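Local coordinates for putative tryptophan halogenase (Xanthomonas campestris pv. campestris, PDB 6Y1W), which is a flavin-dependent halogenase of the tryptophan halogenase family, which probably uses FAD to put a halogen on an organic substrate, at residues S12-R17 with V368-D373; R327-N332 with A375-Q380; A33-L38 with R360-F365; V16-I21 with E214-L219. All blocks are in the same frame, centred on the assembly; numbering follows the deposited sequence.

Contact 1: residues S12-R17 with V368-D373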
loop_
_atom_site.group_PDB
_atom_site.type_symbol
_atom_site.label_atom_id
_atom_site.label_comp_id
_atom_site.label_asym_id
_atom_site.label_seq_id
_atom_site.Cartn_x
_atom_site.Cartn_y
_atom_site.Cartn_z
ATOM N N SER A 12 -29.974 8.949 19.933
ATOM C CA SER A 12 -29.125 8.796 21.113
ATOM C C SER A 12 -28.945 7.329 21.487
ATOM O O SER A 12 -27.876 6.941 21.980
ATOM C CB SER A 12 -29.704 9.583 22.293
ATOM O OG SER A 12 -31.082 9.304 22.486
ATOM N N GLN A 13 -29.971 6.502 21.246
ATOM C CA GLN A 13 -29.876 5.062 21.472
ATOM C C GLN A 13 -28.843 4.393 20.573
ATOM O O GLN A 13 -28.468 3.242 20.823
ATOM C CB GLN A 13 -31.248 4.413 21.267
ATOM C CG GLN A 13 -32.077 4.357 22.536
ATOM C CD GLN A 13 -31.319 3.706 23.682
ATOM O OE1 GLN A 13 -31.086 2.494 23.679
ATOM N NE2 GLN A 13 -30.915 4.514 24.660
ATOM N N ARG A 14 -28.369 5.089 19.542
ATOM C CA ARG A 14 -27.362 4.530 18.667
ATOM C C ARG A 14 -25.943 4.658 19.223
ATOM O O ARG A 14 -25.050 3.990 18.702
ATOM C CB ARG A 14 -27.431 5.205 17.293
ATOM C CG ARG A 14 -28.754 5.022 16.533
ATOM C CD ARG A 14 -28.678 5.672 15.153
ATOM N NE ARG A 14 -27.721 5.019 14.252
ATOM C CZ ARG A 14 -27.122 5.634 13.230
ATOM N NH1 ARG A 14 -27.372 6.917 12.993
ATOM N NH2 ARG A 14 -26.266 4.975 12.445
ATOM N N LEU A 15 -25.695 5.492 20.235
ATOM C CA LEU A 15 -24.315 5.693 20.677
ATOM C C LEU A 15 -23.742 4.405 21.262
ATOM O O LEU A 15 -24.389 3.739 22.071
ATOM C CB LEU A 15 -24.242 6.810 21.709
ATOM C CG LEU A 15 -24.505 8.181 21.115
ATOM C CD1 LEU A 15 -24.771 9.182 22.243
ATOM C CD2 LEU A 15 -23.332 8.622 20.248
ATOM N N VAL A 16 -22.521 4.048 20.854
ATOM C CA VAL A 16 -21.882 2.823 21.326
ATOM C C VAL A 16 -21.155 3.133 22.629
ATOM O O VAL A 16 -20.147 3.843 22.626
ATOM C CB VAL A 16 -20.925 2.254 20.274
ATOM C CG1 VAL A 16 -20.223 1.044 20.853
ATOM C CG2 VAL A 16 -21.749 1.880 18.996
ATOM N N ARG A 17 -21.693 2.622 23.754
ATOM C CA ARG A 17 -21.109 2.821 25.071
ATOM C C ARG A 17 -20.786 1.540 25.793
ATOM O O ARG A 17 -20.020 1.583 26.760
ATOM C CB ARG A 17 -22.065 3.637 25.969
ATOM C CG ARG A 17 -22.160 5.092 25.577
ATOM C CD ARG A 17 -20.830 5.832 25.749
ATOM N NE ARG A 17 -20.222 6.139 24.453
ATOM C CZ ARG A 17 -20.540 7.192 23.700
ATOM N NH1 ARG A 17 -19.943 7.368 22.526
ATOM N NH2 ARG A 17 -21.453 8.063 24.111
ATOM N N VAL A 368 -21.484 5.817 16.372
ATOM C CA VAL A 368 -22.710 5.099 16.043
ATOM C C VAL A 368 -22.333 4.131 14.937
ATOM O O VAL A 368 -21.390 4.387 14.185
ATOM C CB VAL A 368 -23.868 6.029 15.572
ATOM C CG1 VAL A 368 -24.229 7.062 16.656
ATOM C CG2 VAL A 368 -23.521 6.707 14.222
ATOM N N ILE A 369 -23.006 2.986 14.894
ATOM C CA ILE A 369 -22.704 1.986 13.870
ATOM C C ILE A 369 -23.406 2.402 12.589
ATOM O O ILE A 369 -24.585 2.768 12.613
ATOM C CB ILE A 369 -23.119 0.582 14.335
ATOM C CG1 ILE A 369 -22.257 0.184 15.541
ATOM C CG2 ILE A 369 -22.892 -0.454 13.216
ATOM C CD1 ILE A 369 -22.797 -0.986 16.327
ATOM N N ASP A 370 -22.672 2.403 11.476
ATOM C CA ASP A 370 -23.222 2.843 10.185
ATOM C C ASP A 370 -22.826 1.875 9.077
ATOM O O ASP A 370 -21.683 1.399 9.058
ATOM C CB ASP A 370 -22.707 4.227 9.814
ATOM C CG ASP A 370 -23.454 4.811 8.635
ATOM O OD1 ASP A 370 -24.526 5.419 8.888
ATOM O OD2 ASP A 370 -22.998 4.649 7.469
ATOM N N PRO A 371 -23.716 1.609 8.125
ATOM C CA PRO A 371 -23.355 0.712 7.011
ATOM C C PRO A 371 -22.107 1.093 6.246
ATOM O O PRO A 371 -21.446 0.179 5.728
ATOM C CB PRO A 371 -24.584 0.776 6.096
ATOM C CG PRO A 371 -25.704 1.085 6.989
ATOM C CD PRO A 371 -25.150 1.949 8.112
ATOM N N VAL A 372 -21.767 2.373 6.069
ATOM C CA VAL A 372 -20.593 2.668 5.248
ATOM C C VAL A 372 -19.325 2.229 5.967
ATOM O O VAL A 372 -18.364 1.776 5.325
ATOM C CB VAL A 372 -20.521 4.155 4.818
ATOM C CG1 VAL A 372 -20.190 5.087 5.963
ATOM C CG2 VAL A 372 -19.448 4.322 3.729
ATOM N N ASP A 373 -19.293 2.371 7.304
ATOM C CA ASP A 373 -18.152 1.888 8.078
ATOM C C ASP A 373 -18.065 0.366 8.039
ATOM O O ASP A 373 -16.971 -0.205 7.896
ATOM C CB ASP A 373 -18.245 2.352 9.535
ATOM C CG ASP A 373 -18.010 3.854 9.707
ATOM O OD1 ASP A 373 -17.626 4.555 8.755
ATOM O OD2 ASP A 373 -18.188 4.324 10.836
HETATM O O HOH W 1 -25.017 2.318 16.742
#
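Leu15 and Val368 bring the two backbones nearest, their CA atoms 4.9 Å apart, where the 3-10 turn 12-14 gives way to an extended chain and residues 368-370 lead into helix 371-397. A water bridges the main chains a little to one side: it donates to Arg14 O at 2.6 Å and accepts from Ile369 N at 2.8 Å. Arg14 carries most of the side-chain contact, its long chain suiting it to reach backbone and carboxylate together. A bend at chi3 (66°) turns the guanidinium back across Val368, whose CG2 lies over one face, toward the rim and 3.6 Å above the plane. From its edge, NH2 donates to Ile369 O at 2.8 Å; the bond is bent (140° at the hydrogen) and the nitrogen stands 34° off the carbonyl plane. Asp370 OD1 adds a long salt bridge to the same nitrogen at 4.0 Å. The other carboxylate oxygen, OD2, accepts from Val372 N, making Asp370 the N-cap of the helix, a place that suits a short acidic side chain. Beside these polar groups, branched side chains pack: Leu15 CD2 meets Val368 CG1, and the Val16 and Ile369 side chains cross at about a right angle, Val16 CG2 lying 3.9 Å from Ile369 CG1. Val16 and Ile369 both continue onto Leu217 of strand 217-220, while Val368 and Asp370 pack on His458 and Gln428 of the second subunit, respectively. Between helix start and arginine, the Asp370 carboxylate would probably stay ionised; the joint combines one bent hydrogen bond, a water bridge, a long ion pair and aliphatic packing.

Contact 2: residues R327-N332 with A375-Q380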
loop_
_atom_site.group_PDB
_atom_site.type_symbol
_atom_site.label_atom_id
_atom_site.label_comp_id
_atom_site.label_asym_id
_atom_site.label_seq_id
_atom_site.Cartn_x
_atom_site.Cartn_y
_atom_site.Cartn_z
ATOM N N ARG A 327 -18.962 -11.948 5.678
ATOM C CA ARG A 327 -18.801 -10.614 6.225
ATOM C C ARG A 327 -18.315 -10.785 7.653
ATOM O O ARG A 327 -18.835 -11.634 8.375
ATOM C CB ARG A 327 -20.141 -9.842 6.172
ATOM C CG ARG A 327 -20.623 -9.645 4.747
ATOM C CD ARG A 327 -22.033 -9.047 4.684
ATOM N NE ARG A 327 -23.038 -9.860 5.354
ATOM C CZ ARG A 327 -23.494 -11.028 4.906
ATOM N NH1 ARG A 327 -23.022 -11.542 3.767
ATOM N NH2 ARG A 327 -24.420 -11.685 5.595
ATOM N N VAL A 328 -17.276 -10.050 8.032
ATOM C CA VAL A 328 -16.808 -10.208 9.407
ATOM C C VAL A 328 -17.501 -9.237 10.348
ATOM O O VAL A 328 -17.577 -9.521 11.553
ATOM C CB VAL A 328 -15.278 -10.068 9.488
ATOM C CG1 VAL A 328 -14.650 -11.301 8.848
ATOM C CG2 VAL A 328 -14.788 -8.837 8.773
ATOM N N TRP A 329 -18.066 -8.152 9.821
ATOM C CA TRP A 329 -18.856 -7.215 10.610
ATOM C C TRP A 329 -20.264 -7.281 10.041
ATOM O O TRP A 329 -20.474 -6.965 8.864
ATOM C CB TRP A 329 -18.301 -5.797 10.501
ATOM C CG TRP A 329 -18.933 -4.788 11.461
ATOM C CD1 TRP A 329 -20.144 -4.866 12.074
ATOM C CD2 TRP A 329 -18.334 -3.576 11.892
ATOM N NE1 TRP A 329 -20.350 -3.752 12.864
ATOM C CE2 TRP A 329 -19.263 -2.935 12.761
ATOM C CE3 TRP A 329 -17.120 -2.953 11.620
ATOM C CZ2 TRP A 329 -18.990 -1.733 13.378
ATOM C CZ3 TRP A 329 -16.850 -1.707 12.225
ATOM C CH2 TRP A 329 -17.800 -1.116 13.086
ATOM N N GLU A 330 -21.208 -7.708 10.868
ATOM C CA GLU A 330 -22.609 -7.823 10.451
ATOM C C GLU A 330 -23.433 -7.143 11.528
ATOM O O GLU A 330 -23.343 -7.529 12.696
ATOM C CB GLU A 330 -22.993 -9.299 10.285
ATOM C CG GLU A 330 -24.473 -9.564 10.051
ATOM C CD GLU A 330 -24.841 -9.422 8.608
ATOM O OE1 GLU A 330 -23.956 -9.061 7.803
ATOM O OE2 GLU A 330 -26.022 -9.662 8.285
ATOM N N LYS A 331 -24.230 -6.137 11.134
ATOM C CA LYS A 331 -25.034 -5.382 12.099
ATOM C C LYS A 331 -24.117 -4.881 13.218
ATOM O O LYS A 331 -23.167 -4.164 12.936
ATOM C CB LYS A 331 -26.185 -6.226 12.640
ATOM C CG LYS A 331 -27.114 -6.797 11.515
ATOM C CD LYS A 331 -28.463 -7.288 12.048
ATOM C CE LYS A 331 -29.405 -7.684 10.895
ATOM N NZ LYS A 331 -29.266 -6.708 9.800
ATOM N N ASN A 332 -24.398 -5.219 14.476
ATOM C CA ASN A 332 -23.573 -4.735 15.585
ATOM C C ASN A 332 -22.667 -5.825 16.158
ATOM O O ASN A 332 -22.355 -5.817 17.353
ATOM C CB ASN A 332 -24.429 -4.120 16.702
ATOM C CG ASN A 332 -25.338 -5.139 17.400
ATOM O OD1 ASN A 332 -25.721 -6.158 16.836
ATOM N ND2 ASN A 332 -25.657 -4.874 18.650
ATOM N N ALA A 375 -19.182 -1.596 5.703
ATOM C CA ALA A 375 -18.795 -2.010 4.357
ATOM C C ALA A 375 -17.297 -1.850 4.122
ATOM O O ALA A 375 -16.665 -2.709 3.492
ATOM C CB ALA A 375 -19.591 -1.195 3.325
ATOM N N GLU A 376 -16.718 -0.740 4.579
ATOM C CA GLU A 376 -15.289 -0.519 4.418
ATOM C C GLU A 376 -14.503 -1.561 5.209
ATOM O O GLU A 376 -13.532 -2.138 4.698
ATOM C CB GLU A 376 -14.935 0.893 4.866
ATOM C CG GLU A 376 -13.442 1.237 4.957
ATOM C CD GLU A 376 -12.729 1.326 3.617
ATOM O OE1 GLU A 376 -13.395 1.585 2.601
ATOM O OE2 GLU A 376 -11.488 1.128 3.585
ATOM N N TYR A 377 -14.952 -1.833 6.440
ATOM C CA TYR A 377 -14.283 -2.819 7.281
ATOM C C TYR A 377 -14.254 -4.180 6.601
ATOM O O TYR A 377 -13.195 -4.812 6.499
ATOM C CB TYR A 377 -14.987 -2.886 8.643
ATOM C CG TYR A 377 -14.302 -3.791 9.673
ATOM C CD1 TYR A 377 -14.504 -5.154 9.662
ATOM C CD2 TYR A 377 -13.474 -3.252 10.647
ATOM C CE1 TYR A 377 -13.868 -5.991 10.585
ATOM C CE2 TYR A 377 -12.825 -4.105 11.600
ATOM C CZ TYR A 377 -13.061 -5.461 11.553
ATOM O OH TYR A 377 -12.454 -6.323 12.454
ATOM N N ASN A 378 -15.407 -4.620 6.096
ATOM C CA ASN A 378 -15.506 -5.937 5.461
ATOM C C ASN A 378 -14.667 -5.994 4.207
ATOM O O ASN A 378 -14.037 -7.018 3.932
ATOM C CB ASN A 378 -16.967 -6.245 5.137
ATOM C CG ASN A 378 -17.734 -6.608 6.366
ATOM O OD1 ASN A 378 -17.158 -7.169 7.319
ATOM N ND2 ASN A 378 -19.034 -6.285 6.388
ATOM N N ARG A 379 -14.625 -4.898 3.446
ATOM C CA ARG A 379 -13.836 -4.892 2.204
ATOM C C ARG A 379 -12.352 -5.092 2.484
ATOM O O ARG A 379 -11.665 -5.865 1.793
ATOM C CB ARG A 379 -14.062 -3.576 1.464
ATOM C CG ARG A 379 -13.565 -3.586 0.035
ATOM C CD ARG A 379 -13.375 -2.157 -0.473
ATOM N NE ARG A 379 -12.017 -1.714 -0.201
ATOM C CZ ARG A 379 -11.732 -0.639 0.514
ATOM N NH1 ARG A 379 -12.719 0.087 0.995
ATOM N NH2 ARG A 379 -10.469 -0.293 0.745
ATOM N N GLN A 380 -11.833 -4.373 3.479
ATOM C CA GLN A 380 -10.428 -4.496 3.838
ATOM C C GLN A 380 -10.141 -5.890 4.361
ATOM O O GLN A 380 -9.137 -6.504 3.983
ATOM C CB GLN A 380 -10.060 -3.450 4.892
ATOM C CG GLN A 380 -10.091 -1.995 4.444
ATOM C CD GLN A 380 -9.479 -1.089 5.505
ATOM O OE1 GLN A 380 -8.654 -1.535 6.323
ATOM N NE2 GLN A 380 -9.874 0.181 5.508
#
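Asn378 grips Trp329 by both of its backbone polar atoms: OD1 accepts from Trp329 N at 2.8 Å, and ND2 donates to Trp329 O at 2.9 Å and an almost straight 173°. Both bonds use in-plane lone pairs of their carbonyls, so the amide cannot rotate without losing one. A weak third bond from Val328 N ends on OD1. The Trp329 six-membered ring turns its CE3 edge onto the face of Tyr377, 3.5 Å from CG, a T-shaped pair with planes at 84°. Val328 CG2 sits at the edge of the tyrosine ring, 3.5 Å from CE1. Strand 329-330 is, within this chain, an outermost strand of the mixed sheet of what is probably the Rossmann-like FAD domain, and Asn378, from helix 371-397, offers it the N-H and C=O that a neighbouring strand would supply; a side-chain amide carries both. The tyrosine is fixed further out: its hydroxyl bonds to Gly357 O, and its ring makes a cation-pi contact with Arg360. Trp329, with CG anti to N (chi1 -171°), projects its indole toward the helix, and its NE1 bonds weakly to Lys331 O. Arg327 NE meets Glu330 OE1 at 2.7 Å in a salt bridge within segment 327-332.

Contact 3: residues A33-L38 with R360-F365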
loop_
_atom_site.group_PDB
_atom_site.type_symbol
_atom_site.label_atom_id
_atom_site.label_comp_id
_atom_site.label_asym_id
_atom_site.label_seq_id
_atom_site.Cartn_x
_atom_site.Cartn_y
_atom_site.Cartn_z
ATOM N N ALA A 33 -7.874 -6.313 25.613
ATOM C CA ALA A 33 -6.684 -5.555 25.988
ATOM C C ALA A 33 -6.558 -4.285 25.170
ATOM O O ALA A 33 -6.348 -3.195 25.721
ATOM C CB ALA A 33 -5.435 -6.440 25.813
ATOM N N ALA A 34 -6.668 -4.401 23.840
ATOM C CA ALA A 34 -6.506 -3.223 22.997
ATOM C C ALA A 34 -7.664 -2.247 23.185
ATOM O O ALA A 34 -7.437 -1.028 23.222
ATOM C CB ALA A 34 -6.397 -3.640 21.526
ATOM N N LEU A 35 -8.901 -2.763 23.270
ATOM C CA LEU A 35 -10.057 -1.874 23.401
ATOM C C LEU A 35 -10.030 -1.144 24.737
ATOM O O LEU A 35 -10.333 0.057 24.793
ATOM C CB LEU A 35 -11.354 -2.680 23.251
ATOM C CG LEU A 35 -12.654 -1.906 23.372
ATOM C CD1 LEU A 35 -12.691 -0.888 22.204
ATOM C CD2 LEU A 35 -13.861 -2.887 23.303
ATOM N N SER A 36 -9.672 -1.846 25.828
ATOM C CA SER A 36 -9.691 -1.200 27.136
ATOM C C SER A 36 -8.531 -0.226 27.283
ATOM O O SER A 36 -8.698 0.849 27.879
ATOM C CB SER A 36 -9.697 -2.241 28.270
ATOM O OG SER A 36 -8.447 -2.951 28.349
ATOM N N LYS A 37 -7.362 -0.569 26.732
ATOM C CA LYS A 37 -6.227 0.357 26.743
ATOM C C LYS A 37 -6.605 1.692 26.114
ATOM O O LYS A 37 -6.428 2.752 26.730
ATOM C CB LYS A 37 -5.029 -0.274 26.008
ATOM C CG LYS A 37 -3.998 0.764 25.430
ATOM C CD LYS A 37 -3.233 1.424 26.516
ATOM C CE LYS A 37 -2.147 2.352 25.948
ATOM N NZ LYS A 37 -1.407 2.858 27.079
ATOM N N LEU A 38 -7.230 1.648 24.929
ATOM C CA LEU A 38 -7.479 2.867 24.163
ATOM C C LEU A 38 -8.742 3.592 24.615
ATOM O O LEU A 38 -8.741 4.820 24.706
ATOM C CB LEU A 38 -7.572 2.544 22.672
ATOM C CG LEU A 38 -7.763 3.730 21.741
ATOM C CD1 LEU A 38 -6.533 4.528 21.697
ATOM C CD2 LEU A 38 -8.148 3.228 20.354
ATOM N N ARG A 360 -8.020 -2.864 13.063
ATOM C CA ARG A 360 -8.901 -2.239 12.081
ATOM C C ARG A 360 -10.163 -1.715 12.745
ATOM O O ARG A 360 -10.637 -0.625 12.400
ATOM C CB ARG A 360 -9.273 -3.220 10.973
ATOM C CG ARG A 360 -9.950 -2.519 9.787
ATOM C CD ARG A 360 -10.478 -3.543 8.794
ATOM N NE ARG A 360 -9.408 -4.471 8.405
ATOM C CZ ARG A 360 -9.386 -5.766 8.704
ATOM N NH1 ARG A 360 -10.364 -6.345 9.396
ATOM N NH2 ARG A 360 -8.340 -6.492 8.301
ATOM N N LEU A 361 -10.706 -2.469 13.719
ATOM C CA LEU A 361 -11.901 -2.010 14.440
ATOM C C LEU A 361 -11.600 -0.723 15.193
ATOM O O LEU A 361 -12.413 0.212 15.208
ATOM C CB LEU A 361 -12.363 -3.071 15.436
ATOM C CG LEU A 361 -13.599 -2.712 16.295
ATOM C CD1 LEU A 361 -14.808 -2.230 15.469
ATOM C CD2 LEU A 361 -14.014 -3.945 17.154
ATOM N N LEU A 362 -10.449 -0.682 15.886
ATOM C CA LEU A 362 -10.128 0.531 16.640
ATOM C C LEU A 362 -9.924 1.722 15.698
ATOM O O LEU A 362 -10.256 2.871 16.049
ATOM C CB LEU A 362 -8.895 0.279 17.516
ATOM C CG LEU A 362 -9.226 -0.666 18.673
ATOM C CD1 LEU A 362 -7.961 -0.985 19.508
ATOM C CD2 LEU A 362 -10.343 -0.117 19.561
ATOM N N GLN A 363 -9.380 1.481 14.508
ATOM C CA GLN A 363 -9.216 2.578 13.555
ATOM C C GLN A 363 -10.528 3.037 12.939
ATOM O O GLN A 363 -10.561 4.122 12.347
ATOM C CB GLN A 363 -8.228 2.163 12.452
ATOM C CG GLN A 363 -6.822 2.099 12.995
ATOM C CD GLN A 363 -5.837 1.643 11.988
ATOM O OE1 GLN A 363 -6.148 0.817 11.146
ATOM N NE2 GLN A 363 -4.609 2.129 12.098
ATOM N N THR A 364 -11.601 2.267 13.071
ATOM C CA THR A 364 -12.913 2.689 12.583
ATOM C C THR A 364 -13.946 2.626 13.700
ATOM O O THR A 364 -15.132 2.370 13.465
ATOM C CB THR A 364 -13.358 1.850 11.386
ATOM O OG1 THR A 364 -14.565 2.406 10.835
ATOM C CG2 THR A 364 -13.603 0.432 11.812
ATOM N N PHE A 365 -13.509 2.896 14.942
ATOM C CA PHE A 365 -14.368 2.583 16.065
ATOM C C PHE A 365 -15.621 3.457 16.036
ATOM O O PHE A 365 -15.520 4.665 15.817
ATOM C CB PHE A 365 -13.671 2.719 17.436
ATOM C CG PHE A 365 -14.413 1.963 18.498
ATOM C CD1 PHE A 365 -14.260 0.579 18.614
ATOM C CD2 PHE A 365 -15.402 2.583 19.244
ATOM C CE1 PHE A 365 -15.020 -0.134 19.520
ATOM C CE2 PHE A 365 -16.143 1.857 20.161
ATOM C CZ PHE A 365 -15.960 0.502 20.283
#
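Leu362 packs against Ala34, Leu35 and Leu38, and its two methyls supply the aliphatic part of this contact. Its CD1 lies 3.7 Å from Ala34 CB, where the small side chain lets helix 350-363 come close, while Leu362 CD2 is 3.6 Å from Leu35 CD1. The same Leu362 CD2 meets Leu38 CD2 at 4.1 Å, the two leucines reaching toward each other tip to tip. Ala34 and Leu38 stand one turn apart on helix 25-39, so Leu362 bears on consecutive turns of it. Its CG lies beside the backbone N (chi1 -71°) and the chain then extends (chi2 177°), which carries the branch toward helix 25-39.

The aliphatic-aromatic part belongs to Leu35 and Phe365. Leu35 CD1, already against Leu362, also touches Phe365 CE1 at 3.6 Å, the side chains crossing at about a right angle. Phe365 belongs to the loop that follows helix 350-363, and its ring offers a broad apolar surface to Leu35 CD1; Leu43 touches both Leu35 and Phe365 from outside.

The second subunit adds a hydrogen bond, His460 NE2 to Leu362 O, and packing of its His115 on Leu38. Helix 25-39 directly follows strand 18-22 and a glycine-rich turn that fits the GxGxxG pattern, so this is probably one flank of the first helix of a Rossmann-type dinucleotide-binding fold, packed against a later helix of the chain.

Contact 4: residues V16-I21 with E214-L219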
loop_
_atom_site.group_PDB
_atom_site.type_symbol
_atom_site.label_atom_id
_atom_site.label_comp_id
_atom_site.label_asym_id
_atom_site.label_seq_id
_atom_site.Cartn_x
_atom_site.Cartn_y
_atom_site.Cartn_z
ATOM N N VAL A 16 -22.521 4.048 20.854
ATOM C CA VAL A 16 -21.882 2.823 21.326
ATOM C C VAL A 16 -21.155 3.133 22.629
ATOM O O VAL A 16 -20.147 3.843 22.626
ATOM C CB VAL A 16 -20.925 2.254 20.274
ATOM C CG1 VAL A 16 -20.223 1.044 20.853
ATOM C CG2 VAL A 16 -21.749 1.880 18.996
ATOM N N ARG A 17 -21.693 2.622 23.754
ATOM C CA ARG A 17 -21.109 2.821 25.071
ATOM C C ARG A 17 -20.786 1.540 25.793
ATOM O O ARG A 17 -20.020 1.583 26.760
ATOM C CB ARG A 17 -22.065 3.637 25.969
ATOM C CG ARG A 17 -22.160 5.092 25.577
ATOM C CD ARG A 17 -20.830 5.832 25.749
ATOM N NE ARG A 17 -20.222 6.139 24.453
ATOM C CZ ARG A 17 -20.540 7.192 23.700
ATOM N NH1 ARG A 17 -19.943 7.368 22.526
ATOM N NH2 ARG A 17 -21.453 8.063 24.111
ATOM N N ARG A 18 -21.376 0.413 25.393
ATOM C CA ARG A 18 -21.178 -0.862 26.067
ATOM C C ARG A 18 -20.725 -1.865 25.020
ATOM O O ARG A 18 -21.409 -2.061 24.005
ATOM C CB ARG A 18 -22.465 -1.347 26.763
ATOM C CG ARG A 18 -23.021 -0.356 27.824
ATOM C CD ARG A 18 -24.491 -0.653 28.178
ATOM N NE ARG A 18 -25.286 -0.701 26.954
ATOM C CZ ARG A 18 -26.549 -1.099 26.880
ATOM N NH1 ARG A 18 -27.194 -1.469 27.983
ATOM N NH2 ARG A 18 -27.165 -1.128 25.696
ATOM N N VAL A 19 -19.569 -2.481 25.253
ATOM C CA VAL A 19 -19.026 -3.498 24.353
ATOM C C VAL A 19 -18.991 -4.818 25.098
ATOM O O VAL A 19 -18.458 -4.899 26.211
ATOM C CB VAL A 19 -17.624 -3.136 23.847
ATOM C CG1 VAL A 19 -17.075 -4.240 22.906
ATOM C CG2 VAL A 19 -17.639 -1.786 23.126
ATOM N N VAL A 20 -19.548 -5.855 24.480
ATOM C CA VAL A 20 -19.596 -7.175 25.093
ATOM C C VAL A 20 -18.763 -8.117 24.216
ATOM O O VAL A 20 -19.008 -8.216 23.008
ATOM C CB VAL A 20 -21.038 -7.679 25.234
ATOM C CG1 VAL A 20 -21.026 -9.099 25.749
ATOM C CG2 VAL A 20 -21.812 -6.755 26.177
ATOM N N ILE A 21 -17.784 -8.779 24.816
ATOM C CA ILE A 21 -16.887 -9.715 24.120
ATOM C C ILE A 21 -17.318 -11.123 24.506
ATOM O O ILE A 21 -17.299 -11.493 25.685
ATOM C CB ILE A 21 -15.422 -9.455 24.509
ATOM C CG1 ILE A 21 -15.051 -8.036 24.080
ATOM C CG2 ILE A 21 -14.470 -10.468 23.816
ATOM C CD1 ILE A 21 -13.707 -7.536 24.608
ATOM N N GLU A 214 -26.483 -6.874 28.500
ATOM C CA GLU A 214 -26.845 -6.005 27.392
ATOM C C GLU A 214 -25.589 -5.369 26.813
ATOM O O GLU A 214 -24.569 -5.231 27.492
ATOM C CB GLU A 214 -27.798 -4.893 27.847
ATOM C CG GLU A 214 -29.257 -5.314 27.924
ATOM C CD GLU A 214 -30.218 -4.169 28.250
ATOM O OE1 GLU A 214 -29.772 -3.023 28.499
ATOM O OE2 GLU A 214 -31.439 -4.430 28.247
ATOM N N GLY A 215 -25.661 -4.993 25.544
ATOM C CA GLY A 215 -24.554 -4.250 24.962
ATOM C C GLY A 215 -24.974 -3.559 23.688
ATOM O O GLY A 215 -26.064 -3.784 23.147
ATOM N N ASP A 216 -24.076 -2.704 23.204
ATOM C CA ASP A 216 -24.282 -1.977 21.958
ATOM C C ASP A 216 -23.506 -2.587 20.803
ATOM O O ASP A 216 -23.949 -2.513 19.656
ATOM C CB ASP A 216 -23.870 -0.506 22.126
ATOM C CG ASP A 216 -24.605 0.164 23.276
ATOM O OD1 ASP A 216 -25.846 0.006 23.357
ATOM O OD2 ASP A 216 -23.938 0.800 24.127
ATOM N N LEU A 217 -22.336 -3.122 21.091
ATOM C CA LEU A 217 -21.466 -3.721 20.087
ATOM C C LEU A 217 -20.968 -5.006 20.704
ATOM O O LEU A 217 -20.608 -5.018 21.879
ATOM C CB LEU A 217 -20.302 -2.808 19.741
ATOM C CG LEU A 217 -19.258 -3.379 18.795
ATOM C CD1 LEU A 217 -19.812 -3.395 17.356
ATOM C CD2 LEU A 217 -18.031 -2.465 18.880
ATOM N N PHE A 218 -20.967 -6.070 19.921
ATOM C CA PHE A 218 -20.629 -7.395 20.398
ATOM C C PHE A 218 -19.463 -7.901 19.573
ATOM O O PHE A 218 -19.521 -7.863 18.346
ATOM C CB PHE A 218 -21.812 -8.359 20.258
ATOM C CG PHE A 218 -22.946 -8.030 21.223
ATOM C CD1 PHE A 218 -23.831 -7.011 20.936
ATOM C CD2 PHE A 218 -23.043 -8.699 22.448
ATOM C CE1 PHE A 218 -24.828 -6.690 21.832
ATOM C CE2 PHE A 218 -24.047 -8.396 23.339
ATOM C CZ PHE A 218 -24.947 -7.403 23.030
ATOM N N LEU A 219 -18.442 -8.418 20.235
ATOM C CA LEU A 219 -17.346 -9.058 19.508
ATOM C C LEU A 219 -17.484 -10.566 19.652
ATOM O O LEU A 219 -17.497 -11.090 20.778
ATOM C CB LEU A 219 -15.990 -8.610 20.048
ATOM C CG LEU A 219 -15.785 -7.085 20.151
ATOM C CD1 LEU A 219 -14.330 -6.778 20.587
ATOM C CD2 LEU A 219 -16.182 -6.378 18.857
#
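Asp216 OD2 is shared by two successive backbone N-H groups, Arg17 N and Arg18 N, each 2.9 Å away and reaching it from opposite faces of the carboxylate. Arg18 O accepts in turn from both Asp216 N and Leu217 N, as in a beta bulge, here where a parallel pairing begins. Asp216 OD1 takes the Arg18 guanidinium: NH2 is 2.9 Å away and approaches from above the carboxylate plane. Arg18 NH1 donates to Glu214 OE1 at 3.1 Å, and the other glutamate oxygen is bound by Arg212, so acids and arginines alternate in one network. Gly215 suits its place because it has no CB to run into Val20 CG2, which lies 3.9 Å from Gly215 CA; that CA also covers a face of the guanidinium. Beyond the bulge the strands run parallel, with Val20 N to Leu217 O (2.9 Å) and Leu219 N to Val20 O (2.8 Å). Beta-branched Val19, Val20 and Ile21 favour this extended chain; Val20 CB lies 3.6 Å from Phe218 CD2, while Ile21 runs alongside Leu219. Strand 18-22 lies between 44-49 and 217-220; helix 25-39 covers the side of Val19, Ile21 and Leu219, and Leu205 meets Val20 and Phe218 on the other.

How the contacts relate
Contact 4 lies in the sheet of the probable FAD-binding domain, and the others adjoin it. Contact 1, 11 Å away between centres, shares Val16 and Arg17 with it. Contact 3, at 13 Å, rests on it through Leu35 CD2 and Val19 CG1 (3.5 Å). Contact 2 reaches it through Asn332 O, probably bonded to Phe218 N at 2.9 Å, and meets contact 1 where Ile369 CD1 packs on Asn332 CB (3.6 Å). Contacts 1 to 3 touch the second subunit. The Ile21 side chain is about 6 Å from Gly24 of the predicted FAD site and about 9 Å from a bound meso-2,3-butanediol; the side chains of Tyr377 and Ala34 are each about 11 Å from that of Ala27.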